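Local coordinates for protein cytochrome cL (Hyphomicrobium denitrificans, PDB 2D0W) that carries electrons through a covalently bound haem in the periplasm and probably serves methanol dehydrogenase as its electron acceptor during methanol oxidation, at residues P28-F33 with E111-L116; T36-Y41 with T86-L91; N76-T81 with Q126-A131. One frame throughout, in Å; residues are numbered along the deposited sequence.

Interaction 1 (P28-F33 with E111-L116); sequences PAVKQF and ELDNML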
loop_
_atom_site.group_PDB
_atom_site.type_symbol
_atom_site.label_atom_id
_atom_site.label_comp_id
_atom_site.label_asym_id
_atom_site.label_seq_id
_atom_site.Cartn_x
_atom_site.Cartn_y
_atom_site.Cartn_z
ATOM N N PRO A 28 -8.011 -13.907 4.927
ATOM C CA PRO A 28 -8.631 -13.101 5.951
ATOM C C PRO A 28 -8.363 -11.617 5.783
ATOM O O PRO A 28 -9.227 -10.798 6.104
ATOM C CB PRO A 28 -7.986 -13.642 7.240
ATOM C CG PRO A 28 -7.717 -15.077 6.916
ATOM C CD PRO A 28 -7.162 -14.976 5.523
ATOM N N ALA A 29 -7.185 -11.267 5.281
ATOM C CA ALA A 29 -6.840 -9.859 5.180
ATOM C C ALA A 29 -7.728 -9.141 4.138
ATOM O O ALA A 29 -8.139 -8.012 4.329
ATOM C CB ALA A 29 -5.378 -9.697 4.882
ATOM N N VAL A 30 -8.004 -9.803 3.045
ATOM C CA VAL A 30 -8.787 -9.202 1.985
ATOM C C VAL A 30 -10.247 -9.059 2.472
ATOM O O VAL A 30 -10.909 -8.052 2.198
ATOM C CB VAL A 30 -8.701 -10.042 0.731
ATOM C CG1 VAL A 30 -9.749 -9.546 -0.327
ATOM C CG2 VAL A 30 -7.287 -9.946 0.163
ATOM N N LYS A 31 -10.735 -10.082 3.191
ATOM C CA LYS A 31 -12.114 -10.061 3.634
ATOM C C LYS A 31 -12.321 -8.914 4.585
ATOM O O LYS A 31 -13.304 -8.201 4.463
ATOM C CB LYS A 31 -12.562 -11.417 4.182
ATOM C CG LYS A 31 -12.752 -12.420 3.040
ATOM C CD LYS A 31 -12.985 -13.854 3.494
ATOM C CE LYS A 31 -14.472 -14.175 3.502
ATOM N NZ LYS A 31 -14.749 -15.648 3.676
ATOM N N GLN A 32 -11.366 -8.673 5.486
ATOM C CA GLN A 32 -11.505 -7.509 6.378
ATOM C C GLN A 32 -11.409 -6.192 5.618
ATOM O O GLN A 32 -12.192 -5.239 5.878
ATOM C CB GLN A 32 -10.488 -7.508 7.521
ATOM C CG GLN A 32 -10.599 -6.244 8.364
ATOM C CD GLN A 32 -9.293 -5.840 9.044
ATOM O OE1 GLN A 32 -8.670 -6.650 9.715
ATOM N NE2 GLN A 32 -8.887 -4.567 8.878
ATOM N N PHE A 33 -10.445 -6.124 4.694
ATOM C CA PHE A 33 -10.294 -4.890 3.886
ATOM C C PHE A 33 -11.550 -4.579 3.067
ATOM O O PHE A 33 -11.973 -3.424 3.028
ATOM C CB PHE A 33 -9.008 -4.866 3.008
ATOM C CG PHE A 33 -8.875 -3.601 2.198
ATOM C CD1 PHE A 33 -8.328 -2.454 2.761
ATOM C CD2 PHE A 33 -9.401 -3.539 0.894
ATOM C CE1 PHE A 33 -8.291 -1.257 2.039
ATOM C CE2 PHE A 33 -9.377 -2.356 0.154
ATOM C CZ PHE A 33 -8.828 -1.240 0.698
ATOM N N GLU A 111 -3.352 -9.419 -7.621
ATOM C CA GLU A 111 -4.326 -10.081 -6.728
ATOM C C GLU A 111 -4.555 -9.231 -5.490
ATOM O O GLU A 111 -3.626 -8.578 -4.973
ATOM C CB GLU A 111 -3.874 -11.487 -6.340
ATOM C CG GLU A 111 -3.844 -12.440 -7.558
ATOM C CD GLU A 111 -3.038 -13.704 -7.303
ATOM O OE1 GLU A 111 -2.769 -13.998 -6.109
ATOM O OE2 GLU A 111 -2.664 -14.408 -8.291
ATOM N N LEU A 112 -5.803 -9.243 -5.018
ATOM C CA LEU A 112 -6.225 -8.385 -3.930
ATOM C C LEU A 112 -5.323 -8.515 -2.710
ATOM O O LEU A 112 -5.016 -7.502 -2.068
ATOM C CB LEU A 112 -7.687 -8.647 -3.572
ATOM C CG LEU A 112 -8.698 -8.106 -4.604
ATOM C CD1 LEU A 112 -8.554 -6.606 -4.845
ATOM C CD2 LEU A 112 -8.478 -8.810 -5.876
ATOM N N ASP A 113 -4.889 -9.749 -2.416
ATOM C CA ASP A 113 -4.047 -10.009 -1.230
ATOM C C ASP A 113 -2.676 -9.358 -1.432
ATOM O O ASP A 113 -2.115 -8.793 -0.493
ATOM C CB ASP A 113 -3.912 -11.519 -0.972
ATOM C CG ASP A 113 -3.304 -11.833 0.410
ATOM O OD1 ASP A 113 -3.824 -11.360 1.447
ATOM O OD2 ASP A 113 -2.270 -12.537 0.441
ATOM N N ASN A 114 -2.188 -9.414 -2.669
ATOM C CA ASN A 114 -0.923 -8.782 -3.021
ATOM C C ASN A 114 -1.029 -7.278 -3.022
ATOM O O ASN A 114 -0.108 -6.600 -2.600
ATOM C CB ASN A 114 -0.366 -9.307 -4.348
ATOM C CG ASN A 114 0.227 -10.740 -4.205
ATOM O OD1 ASN A 114 0.694 -11.117 -3.168
ATOM N ND2 ASN A 114 0.160 -11.516 -5.253
ATOM N N MET A 115 -2.155 -6.756 -3.491
ATOM C CA MET A 115 -2.405 -5.312 -3.408
ATOM C C MET A 115 -2.230 -4.841 -1.990
ATOM O O MET A 115 -1.727 -3.732 -1.727
ATOM C CB MET A 115 -3.838 -5.008 -3.864
ATOM C CG MET A 115 -4.253 -3.581 -3.556
ATOM S SD MET A 115 -3.498 -2.432 -4.717
ATOM C CE MET A 115 -4.699 -2.557 -6.038
ATOM N N LEU A 116 -2.689 -5.652 -1.041
ATOM C CA LEU A 116 -2.640 -5.224 0.372
ATOM C C LEU A 116 -1.238 -5.210 0.952
ATOM O O LEU A 116 -0.955 -4.482 1.908
ATOM C CB LEU A 116 -3.599 -6.080 1.211
ATOM C CG LEU A 116 -5.062 -5.869 0.917
ATOM C CD1 LEU A 116 -5.857 -6.787 1.805
ATOM C CD2 LEU A 116 -5.472 -4.383 1.115
#
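L116 and V30 bury more surface than any other residues of this contact, and they show how two helices can be joined by packing, with no hydrogen bond passing between 28-33 and 111-116. The leucine divides its work between its two methyl groups. CD1 of L116 reaches into the backbone of the first helix, 3.6 Å from A29 O and close to the CA of V30. CD2 of the same side chain sits over one face of the F33 ring, 3.9 Å from the centroid and 22° off the normal, a CH-pi contact displaced toward the CG side of the ring. With CG anti to the backbone N (chi1 -180°), the F33 ring is carried toward L116, while an outside ring, F92 of helix 88-97, meets the same phenylalanine at an inclined angle.

The two segments run at 81° to each other with their axes 9.1 Å apart, so this is a nearly perpendicular helix pair. It brings helix 28-36, in the N-terminal part of the chain, against the start of helix 112-124. V30 lies where the backbones come closest.

The branches of V30 also have separate tasks. CG2 presses on the first turn of the second helix, 3.5 Å from the CA of D113, and additionally touches L116 CD1 at 3.8 Å. CG1 packs against L112 CB at 3.9 Å, the two side chains crossing at about a right angle. Beside this apolar patch, D113 lays its OD1 4.1 Å from the CB of A29, a contact without polar character; the carboxylate finds its polar partners elsewhere, in the hydroxyls of Y41 and T27 and in a salt bridge to K117.

Interaction 2 (T36-Y41 with T86-L91); sequences TGVDPY and TTDKGL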
loop_
_atom_site.group_PDB
_atom_site.type_symbol
_atom_site.label_atom_id
_atom_site.label_comp_id
_atom_site.label_asym_id
_atom_site.label_seq_id
_atom_site.Cartn_x
_atom_site.Cartn_y
_atom_site.Cartn_z
ATOM N N THR A 36 -14.078 -3.226 5.726
ATOM C CA THR A 36 -13.610 -2.155 6.621
ATOM C C THR A 36 -12.875 -1.002 5.929
ATOM O O THR A 36 -12.909 0.133 6.409
ATOM C CB THR A 36 -12.668 -2.796 7.687
ATOM O OG1 THR A 36 -13.470 -3.531 8.612
ATOM C CG2 THR A 36 -11.893 -1.783 8.497
ATOM N N GLY A 37 -12.188 -1.290 4.821
ATOM C CA GLY A 37 -11.262 -0.298 4.216
ATOM C C GLY A 37 -9.912 -0.176 4.939
ATOM O O GLY A 37 -9.083 0.659 4.596
ATOM N N VAL A 38 -9.706 -0.940 5.994
ATOM C CA VAL A 38 -8.425 -0.900 6.693
ATOM C C VAL A 38 -7.579 -2.145 6.301
ATOM O O VAL A 38 -8.094 -3.256 6.251
ATOM C CB VAL A 38 -8.595 -0.732 8.238
ATOM C CG1 VAL A 38 -7.241 -0.813 8.957
ATOM C CG2 VAL A 38 -9.276 0.604 8.566
ATOM N N ASP A 39 -6.304 -1.922 5.967
ATOM C CA ASP A 39 -5.409 -2.978 5.435
ATOM C C ASP A 39 -4.665 -3.543 6.612
ATOM O O ASP A 39 -3.786 -2.850 7.155
ATOM C CB ASP A 39 -4.397 -2.343 4.480
ATOM C CG ASP A 39 -3.368 -3.327 3.944
ATOM O OD1 ASP A 39 -2.575 -2.920 3.040
ATOM O OD2 ASP A 39 -3.329 -4.514 4.364
ATOM N N PRO A 40 -4.995 -4.787 7.019
ATOM C CA PRO A 40 -4.388 -5.403 8.230
ATOM C C PRO A 40 -2.954 -5.885 8.094
ATOM O O PRO A 40 -2.337 -6.332 9.093
ATOM C CB PRO A 40 -5.308 -6.570 8.526
ATOM C CG PRO A 40 -5.937 -6.894 7.191
ATOM C CD PRO A 40 -5.984 -5.676 6.377
ATOM N N TYR A 41 -2.387 -5.762 6.892
ATOM C CA TYR A 41 -0.964 -6.061 6.735
ATOM C C TYR A 41 -0.052 -4.897 7.066
ATOM O O TYR A 41 1.180 -5.037 7.061
ATOM C CB TYR A 41 -0.659 -6.519 5.309
ATOM C CG TYR A 41 -1.221 -7.861 4.903
ATOM C CD1 TYR A 41 -1.429 -8.889 5.848
ATOM C CD2 TYR A 41 -1.516 -8.115 3.589
ATOM C CE1 TYR A 41 -1.911 -10.137 5.459
ATOM C CE2 TYR A 41 -2.007 -9.370 3.182
ATOM C CZ TYR A 41 -2.190 -10.384 4.127
ATOM O OH TYR A 41 -2.678 -11.618 3.726
ATOM N N THR A 86 -3.968 9.238 2.422
ATOM C CA THR A 86 -3.584 9.020 3.824
ATOM C C THR A 86 -4.435 7.912 4.497
ATOM O O THR A 86 -4.171 7.509 5.636
ATOM C CB THR A 86 -3.664 10.349 4.671
ATOM O OG1 THR A 86 -5.024 10.812 4.776
ATOM C CG2 THR A 86 -2.789 11.452 4.100
ATOM N N THR A 87 -5.487 7.453 3.823
ATOM C CA THR A 87 -6.256 6.281 4.259
ATOM C C THR A 87 -5.904 5.117 3.340
ATOM O O THR A 87 -5.603 5.328 2.135
ATOM C CB THR A 87 -7.792 6.566 4.239
ATOM O OG1 THR A 87 -8.265 6.626 2.891
ATOM C CG2 THR A 87 -8.104 7.921 4.874
ATOM N N ASP A 88 -5.968 3.889 3.861
ATOM C CA ASP A 88 -5.696 2.708 3.029
ATOM C C ASP A 88 -6.740 2.585 1.957
ATOM O O ASP A 88 -6.426 2.173 0.861
ATOM C CB ASP A 88 -5.630 1.411 3.852
ATOM C CG ASP A 88 -4.415 1.382 4.781
ATOM O OD1 ASP A 88 -4.441 0.620 5.746
ATOM O OD2 ASP A 88 -3.463 2.140 4.578
ATOM N N LYS A 89 -7.974 2.989 2.262
ATOM C CA LYS A 89 -9.046 2.905 1.263
ATOM C C LYS A 89 -8.746 3.763 0.038
ATOM O O LYS A 89 -8.948 3.303 -1.101
ATOM C CB LYS A 89 -10.399 3.265 1.864
ATOM C CG LYS A 89 -11.559 2.717 1.079
ATOM C CD LYS A 89 -12.225 3.778 0.269
ATOM C CE LYS A 89 -13.603 4.089 0.797
ATOM N NZ LYS A 89 -14.533 3.040 0.391
ATOM N N GLY A 90 -8.292 4.994 0.272
ATOM C CA GLY A 90 -7.943 5.922 -0.816
ATOM C C GLY A 90 -6.768 5.465 -1.644
ATOM O O GLY A 90 -6.812 5.526 -2.872
ATOM N N LEU A 91 -5.712 5.021 -0.972
ATOM C CA LEU A 91 -4.525 4.486 -1.621
ATOM C C LEU A 91 -4.885 3.277 -2.498
ATOM O O LEU A 91 -4.506 3.189 -3.692
ATOM C CB LEU A 91 -3.448 4.135 -0.552
ATOM C CG LEU A 91 -2.097 3.678 -1.091
ATOM C CD1 LEU A 91 -1.681 4.651 -2.125
ATOM C CD2 LEU A 91 -1.000 3.575 -0.019
HETATM O O HOH W 1 -8.970 3.237 5.053
#
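Backbone meets backbone where G37, leaving helix 28-36 with a positive phi of 78°, brings its CA to 4.9 Å from that of K89 in the opening turn of helix 88-97. A water molecule joins the two chains here: it donates to G37 O at 2.6 Å and accepts from K89 N at 3.0 Å, linking a carbonyl just past one helix to an amide in the first turn of another. The direct approach of G37 O to K89 N is too poorly angled for a hydrogen bond.

D88 makes the direct polar link. Its OD1 accepts from D39 N at 3.2 Å, on the anti side of the carboxylate and 16° from its plane, with the CB of D39 packed equally near the same oxygen. The other oxygen, OD2, forms a salt bridge with R123 of helix 112-124, so that one carboxylate ties the loop after helix 28-36 to two further helices.

D39 itself builds an Asx turn: with CG anti to the backbone N (chi1 176°), OD2 accepts from Y41 N at 3.0 Å, the donor lying above the carboxylate plane. Across the contact, T87 is the N-cap of helix 88-97, its OG1 accepting from G90 N at 3.1 Å. K89 bends away from the loop, and its amine pairs with E3 near the N terminus.

Interaction 3 (N76-T81 with Q126-A131); sequences NDSYWT and QKDDVA. With ZN (zinc ion), chain E; HEM (protoporphyrin IX containing Fe), chain H.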
loop_
_atom_site.group_PDB
_atom_site.type_symbol
_atom_site.label_atom_id
_atom_site.label_comp_id
_atom_site.label_asym_id
_atom_site.label_seq_id
_atom_site.Cartn_x
_atom_site.Cartn_y
_atom_site.Cartn_z
ATOM N N ASN A 76 6.829 8.684 -0.255
ATOM C CA ASN A 76 7.435 8.380 1.030
ATOM C C ASN A 76 7.392 9.620 1.949
ATOM O O ASN A 76 8.035 9.665 2.990
ATOM C CB ASN A 76 8.876 7.900 0.813
ATOM C CG ASN A 76 9.772 9.005 0.301
ATOM O OD1 ASN A 76 9.277 10.068 -0.136
ATOM N ND2 ASN A 76 11.064 8.779 0.333
ATOM N N ASP A 77 6.600 10.616 1.559
ATOM C CA ASP A 77 6.518 11.848 2.361
ATOM C C ASP A 77 5.113 12.157 2.847
ATOM O O ASP A 77 4.191 11.378 2.598
ATOM C CB ASP A 77 7.237 13.009 1.638
ATOM C CG ASP A 77 6.545 13.463 0.376
ATOM O OD1 ASP A 77 7.061 14.437 -0.234
ATOM O OD2 ASP A 77 5.511 12.880 -0.013
ATOM N N SER A 78 4.938 13.282 3.546
ATOM C CA SER A 78 3.681 13.584 4.218
ATOM C C SER A 78 2.748 14.213 3.287
ATOM O O SER A 78 1.560 14.315 3.565
ATOM C CB SER A 78 3.863 14.530 5.419
ATOM O OG SER A 78 4.622 15.675 5.081
ATOM N N TYR A 79 3.266 14.646 2.148
ATOM C CA TYR A 79 2.428 15.339 1.201
ATOM C C TYR A 79 1.727 14.467 0.155
ATOM O O TYR A 79 2.371 13.667 -0.491
ATOM C CB TYR A 79 3.254 16.428 0.504
ATOM C CG TYR A 79 2.385 17.195 -0.417
ATOM C CD1 TYR A 79 1.689 18.310 0.052
ATOM C CD2 TYR A 79 2.201 16.792 -1.745
ATOM C CE1 TYR A 79 0.870 19.015 -0.776
ATOM C CE2 TYR A 79 1.343 17.478 -2.588
ATOM C CZ TYR A 79 0.701 18.611 -2.082
ATOM O OH TYR A 79 -0.164 19.339 -2.852
ATOM N N TRP A 80 0.413 14.639 -0.031
ATOM C CA TRP A 80 -0.333 13.860 -1.038
ATOM C C TRP A 80 -1.110 14.756 -1.985
ATOM O O TRP A 80 -1.863 15.640 -1.550
ATOM C CB TRP A 80 -1.296 12.868 -0.375
ATOM C CG TRP A 80 -0.600 11.895 0.484
ATOM C CD1 TRP A 80 -0.306 12.032 1.812
ATOM C CD2 TRP A 80 -0.058 10.642 0.086
ATOM N NE1 TRP A 80 0.370 10.927 2.270
ATOM C CE2 TRP A 80 0.536 10.061 1.228
ATOM C CE3 TRP A 80 -0.000 9.954 -1.128
ATOM C CZ2 TRP A 80 1.175 8.817 1.186
ATOM C CZ3 TRP A 80 0.626 8.731 -1.170
ATOM C CH2 TRP A 80 1.200 8.166 -0.015
ATOM N N THR A 81 -0.940 14.518 -3.280
ATOM C CA THR A 81 -1.773 15.173 -4.292
ATOM C C THR A 81 -3.244 14.955 -4.042
ATOM O O THR A 81 -4.043 15.879 -4.204
ATOM C CB THR A 81 -1.433 14.654 -5.729
ATOM O OG1 THR A 81 -0.079 14.965 -6.002
ATOM C CG2 THR A 81 -2.295 15.335 -6.811
ATOM N N GLN A 126 7.648 5.388 4.311
ATOM C CA GLN A 126 7.436 6.717 4.888
ATOM C C GLN A 126 8.627 7.147 5.736
ATOM O O GLN A 126 9.143 6.389 6.521
ATOM C CB GLN A 126 6.178 6.721 5.762
ATOM C CG GLN A 126 5.783 8.089 6.314
ATOM C CD GLN A 126 5.534 9.135 5.220
ATOM O OE1 GLN A 126 5.796 10.325 5.423
ATOM N NE2 GLN A 126 5.009 8.706 4.077
ATOM N N LYS A 127 9.071 8.377 5.529
ATOM C CA LYS A 127 10.256 8.882 6.205
ATOM C C LYS A 127 10.017 10.266 6.832
ATOM O O LYS A 127 10.924 10.820 7.434
ATOM C CB LYS A 127 11.464 8.874 5.231
ATOM C CG LYS A 127 11.277 9.619 3.893
ATOM C CD LYS A 127 11.436 11.151 4.030
ATOM C CE LYS A 127 10.868 11.890 2.821
ATOM N NZ LYS A 127 10.653 13.382 2.965
ATOM N N ASP A 128 8.799 10.800 6.687
ATOM C CA ASP A 128 8.358 12.023 7.365
ATOM C C ASP A 128 7.638 11.664 8.664
ATOM O O ASP A 128 7.328 10.489 8.898
ATOM C CB ASP A 128 7.391 12.823 6.479
ATOM C CG ASP A 128 8.089 13.564 5.335
ATOM O OD1 ASP A 128 9.334 13.605 5.279
ATOM O OD2 ASP A 128 7.363 14.105 4.461
ATOM N N ASP A 129 7.350 12.665 9.501
ATOM C CA ASP A 129 6.691 12.421 10.806
ATOM C C ASP A 129 5.290 11.837 10.599
ATOM O O ASP A 129 4.542 12.285 9.731
ATOM C CB ASP A 129 6.610 13.705 11.666
ATOM C CG ASP A 129 5.744 13.517 12.936
ATOM O OD1 ASP A 129 4.595 13.994 12.946
ATOM O OD2 ASP A 129 6.204 12.860 13.905
ATOM N N VAL A 130 4.942 10.834 11.395
ATOM C CA VAL A 130 3.645 10.160 11.290
ATOM C C VAL A 130 2.628 10.420 12.431
ATOM O O VAL A 130 1.595 9.724 12.545
ATOM C CB VAL A 130 3.852 8.670 11.179
ATOM C CG1 VAL A 130 4.474 8.369 9.807
ATOM C CG2 VAL A 130 4.791 8.157 12.371
ATOM N N ALA A 131 2.875 11.421 13.254
ATOM C CA ALA A 131 1.917 11.696 14.354
ATOM C C ALA A 131 0.491 11.996 13.823
ATOM O O ALA A 131 -0.510 11.669 14.458
ATOM C CB ALA A 131 2.447 12.827 15.238
HETATM ZN ZN ZN E . 4.003 12.502 -1.651
HETATM C CHA HEM H . 0.399 9.071 -8.867
HETATM C CHB HEM H . 1.129 4.742 -6.742
HETATM C CHC HEM H . 2.905 2.815 -10.852
HETATM C CHD HEM H . 3.285 7.374 -12.477
HETATM C C1A HEM H . 0.349 8.052 -7.912
HETATM C C2A HEM H . -0.287 8.068 -6.601
HETATM C C3A HEM H . -0.053 6.889 -6.024
HETATM C C4A HEM H . 0.709 6.045 -6.935
HETATM C CMA HEM H . -0.499 6.423 -4.600
HETATM C CAA HEM H . -1.022 9.273 -5.972
HETATM C CBA HEM H . 0.059 10.116 -5.274
HETATM C CGA HEM H . -0.529 11.259 -4.455
HETATM O O1A HEM H . -1.749 11.248 -4.165
HETATM O O2A HEM H . 0.244 12.182 -4.106
HETATM C C1B HEM H . 1.624 3.824 -7.676
HETATM C C2B HEM H . 1.934 2.398 -7.525
HETATM C C3B HEM H . 2.309 1.906 -8.604
HETATM C C4B HEM H . 2.399 2.930 -9.598
HETATM C CMB HEM H . 1.832 1.721 -6.159
HETATM C CAB HEM H . 2.386 0.406 -8.932
HETATM C CBB HEM H . 1.376 -0.379 -8.718
HETATM C C1C HEM H . 3.194 3.894 -11.660
HETATM C C2C HEM H . 3.675 3.854 -13.055
HETATM C C3C HEM H . 3.828 5.100 -13.463
HETATM C C4C HEM H . 3.327 6.000 -12.412
HETATM C CMC HEM H . 4.376 2.616 -13.593
HETATM C CAC HEM H . 4.607 5.675 -14.691
HETATM C CBC HEM H . 4.408 5.083 -15.837
HETATM C C1D HEM H . 2.493 8.247 -11.758
HETATM C C2D HEM H . 2.194 9.623 -12.107
HETATM C C3D HEM H . 1.290 10.149 -10.997
HETATM C C4D HEM H . 1.140 9.058 -10.054
HETATM C CMD HEM H . 2.691 10.390 -13.370
HETATM C CAD HEM H . 0.626 11.565 -10.847
HETATM C CBD HEM H . -0.822 11.296 -11.266
HETATM C CGD HEM H . -1.787 12.381 -10.857
HETATM O O1D HEM H . -3.004 12.235 -11.070
HETATM O O2D HEM H . -1.325 13.382 -10.292
HETATM N NA HEM H . 0.948 6.815 -8.052
HETATM N NB HEM H . 2.012 4.079 -8.974
HETATM N NC HEM H . 2.943 5.215 -11.321
HETATM N ND HEM H . 1.875 7.978 -10.541
HETATM FE FE HEM H . 1.861 5.978 -9.743
HETATM O O HOH W 2 10.134 14.352 0.426
HETATM O O HOH W 3 3.601 10.670 -0.089
HETATM O O HOH W 4 2.757 13.195 -3.784
#
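D128 grips the loop at S78 through OD2, which accepts from S78 N at 2.7 Å on the anti side of the carboxylate. Its other oxygen, OD1, forms a salt bridge with K127 NZ at 2.7 Å, met on the syn side; this neighbouring charge would be expected to stabilise the carboxylate as an anion. The backbones join where K127 N donates to N76 O at 3.0 Å. Q126, bent at chi2 (58°), turns its amide back to the other loop: NE2 donates to D77 O at 3.2 Å from well above the carbonyl plane, and OE1 accepts from D128 N.

Around these bonds, the aliphatic part of K127 lies obliquely across the amide of N76, CG 3.7 Å from ND2. A water bridges K127 NZ to D77 OD1.

On the far side of D77, OD2 binds a zinc ion at 2.3 Å together with Y79 O, two waters and G74 O. One of those waters also donates to the haem propionate oxygen O2A, which accepts from T81 N at 2.7 Å, while W80 sets its ring edge against the same propionate. The loop carries both a zinc site and part of this c-type cytochrome's haem pocket.

In the fold
From the N terminus the chain passes a short helix, 16-19, before helix 28-36, to which interaction 1 returns helix 112-124, closing a long loop. Within that loop lies the shorter one of interaction 2, where the turn after helix 28-36 meets the start of helix 88-97. The two contacts adjoin, the loop after helix 28-36 lying against both helix 28-36 and helix 112-124. Interaction 3 begins inside both loops, at 76-81, and ends beyond them, at 126-131, so it crosses each. It lies across the chain's centre from interaction 1 but touches interaction 2 through W80 and T86, tying the haem-propionate loop to the segment after helix 112-124.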